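Local coordinates for protein Tox3 (Phaeosphaeria nodorum, PDB 6WES) that acts as a necrotrophic effector of a fungal wheat pathogen, probably recognised in hosts carrying Snn3, this chain being its C-terminal beta-barrel part, at residues A[14-18]-A[19-23]. Sequence-based numbering, arbitrary orientation.
Sequences VHDCR and ERTGI
His15 and Ile23 form an antiparallel hydrogen-bonded pair at the base of the turn linking strands 2-16 and 23-36 of the barrel, and Gly22, facing His15 beside Ile23, makes the site a G1 beta bulge with positive phi (67°). His15 N donates to Ile23 O at 2.9 Å, and Ile23 N donates back to His15 O at the same distance. Ile23 O is shared further: it accepts a hydrogen bond from a water whose oxygen also lies 2.6 Å from His15 ND1, in the plane of the ring, and Val14 CA approaches it as a CA-H...O contact.

The bulge amide is taken up by a side chain. Gly22 N reaches Asp16 OD1 at 2.8 Å with an N-H...O angle of 165°, nearly along the C-O axis; Asp16 chi1 of -62°, with CG anti to its own carbonyl carbon, helps carry OD1 to Gly22 N and alongside Thr21 CB. Arg149 forms a salt bridge with the same oxygen. Farther round the turn, Cys17 N donates to Arg20 O (2.9 Å), whereas the buried Arg20 N has no partner in the model. On the side of His15 and Ile23, Cys17 SG, disulfide-bonded to Cys146, packs 4.0 Å from Ile23 CD1.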
loop_
_atom_site.group_PDB
_atom_site.type_symbol
_atom_site.label_atom_id
_atom_site.label_comp_id
_atom_site.label_asym_id
_atom_site.label_seq_id
_atom_site.Cartn_x
_atom_site.Cartn_y
_atom_site.Cartn_z
ATOM N N VAL A 14 11.286 -1.965 -6.588
ATOM C CA VAL A 14 12.489 -1.222 -6.957
ATOM C C VAL A 14 12.115 -0.293 -8.106
ATOM O O VAL A 14 11.438 -0.722 -9.056
ATOM C CB VAL A 14 13.620 -2.174 -7.409
ATOM C CG1 VAL A 14 14.877 -1.393 -7.811
ATOM C CG2 VAL A 14 13.927 -3.177 -6.302
ATOM N N HIS A 15 12.542 0.967 -8.020
ATOM C CA HIS A 15 12.213 1.978 -9.018
ATOM C C HIS A 15 13.458 2.714 -9.483
ATOM O O HIS A 15 14.412 2.919 -8.721
ATOM C CB HIS A 15 11.209 2.993 -8.444
ATOM C CG HIS A 15 9.844 2.411 -8.248
ATOM N ND1 HIS A 15 9.481 1.726 -7.110
ATOM C CD2 HIS A 15 8.782 2.343 -9.083
ATOM C CE1 HIS A 15 8.243 1.269 -7.243
ATOM N NE2 HIS A 15 7.793 1.647 -8.431
ATOM N N ASP A 16 13.401 3.162 -10.732
ATOM C CA ASP A 16 14.457 3.971 -11.333
ATOM C C ASP A 16 13.865 5.319 -11.691
ATOM O O ASP A 16 12.837 5.397 -12.373
ATOM C CB ASP A 16 15.016 3.252 -12.556
ATOM C CG ASP A 16 15.635 1.939 -12.186
ATOM O OD1 ASP A 16 16.366 1.872 -11.178
ATOM O OD2 ASP A 16 15.390 0.936 -12.908
ATOM N N CYS A 17 14.479 6.371 -11.182
ATOM C CA CYS A 17 13.950 7.717 -11.331
ATOM C C CYS A 17 14.971 8.575 -12.073
ATOM O O CYS A 17 16.059 8.108 -12.430
ATOM C CB CYS A 17 13.600 8.308 -9.960
ATOM S SG CYS A 17 12.306 7.391 -9.029
ATOM N N ARG A 18 14.619 9.849 -12.297
ATOM C CA ARG A 18 15.482 10.686 -13.131
ATOM C C ARG A 18 16.815 10.966 -12.453
ATOM O O ARG A 18 17.859 10.994 -13.115
ATOM C CB ARG A 18 14.794 11.995 -13.538
ATOM C CG ARG A 18 15.703 12.848 -14.441
ATOM C CD ARG A 18 14.948 13.914 -15.206
ATOM N NE ARG A 18 13.849 13.354 -15.994
ATOM C CZ ARG A 18 13.027 14.091 -16.738
ATOM N NH1 ARG A 18 13.191 15.412 -16.805
ATOM N NH2 ARG A 18 12.045 13.511 -17.414
ATOM N N GLU A 19 16.807 11.207 -11.142
ATOM C CA GLU A 19 18.022 11.579 -10.430
ATOM C C GLU A 19 18.675 10.433 -9.676
ATOM O O GLU A 19 19.859 10.535 -9.347
ATOM C CB GLU A 19 17.756 12.725 -9.445
ATOM C CG GLU A 19 17.354 14.018 -10.119
ATOM C CD GLU A 19 18.443 14.576 -10.996
ATOM O OE1 GLU A 19 19.630 14.455 -10.622
ATOM O OE2 GLU A 19 18.106 15.107 -12.075
ATOM N N ARG A 20 17.948 9.352 -9.406
ATOM C CA ARG A 20 18.474 8.240 -8.629
ATOM C C ARG A 20 17.821 6.959 -9.117
ATOM O O ARG A 20 16.614 6.939 -9.376
ATOM C CB ARG A 20 18.159 8.400 -7.139
ATOM C CG ARG A 20 18.759 7.285 -6.312
ATOM C CD ARG A 20 18.623 7.550 -4.849
ATOM N NE ARG A 20 19.032 8.914 -4.514
ATOM C CZ ARG A 20 19.987 9.218 -3.639
ATOM N NH1 ARG A 20 20.627 8.254 -2.986
ATOM N NH2 ARG A 20 20.291 10.491 -3.407
ATOM N N THR A 21 18.608 5.889 -9.223
ATOM C CA THR A 21 18.084 4.592 -9.625
ATOM C C THR A 21 18.258 3.569 -8.509
ATOM O O THR A 21 18.940 3.805 -7.508
ATOM C CB THR A 21 18.770 4.105 -10.898
ATOM O OG1 THR A 21 20.180 4.028 -10.654
ATOM C CG2 THR A 21 18.514 5.097 -12.028
ATOM N N GLY A 22 17.606 2.422 -8.690
ATOM C CA GLY A 22 17.706 1.326 -7.744
ATOM C C GLY A 22 17.095 1.584 -6.383
ATOM O O GLY A 22 17.572 1.032 -5.373
ATOM N N ILE A 23 16.021 2.371 -6.320
ATOM C CA ILE A 23 15.389 2.713 -5.051
ATOM C C ILE A 23 14.491 1.555 -4.656
ATOM O O ILE A 23 13.463 1.311 -5.291
ATOM C CB ILE A 23 14.589 4.016 -5.164
ATOM C CG1 ILE A 23 15.481 5.154 -5.677
ATOM C CG2 ILE A 23 13.956 4.332 -3.829
ATOM C CD1 ILE A 23 14.707 6.429 -5.988
HETATM O O HOH W 1 10.526 1.184 -4.742
#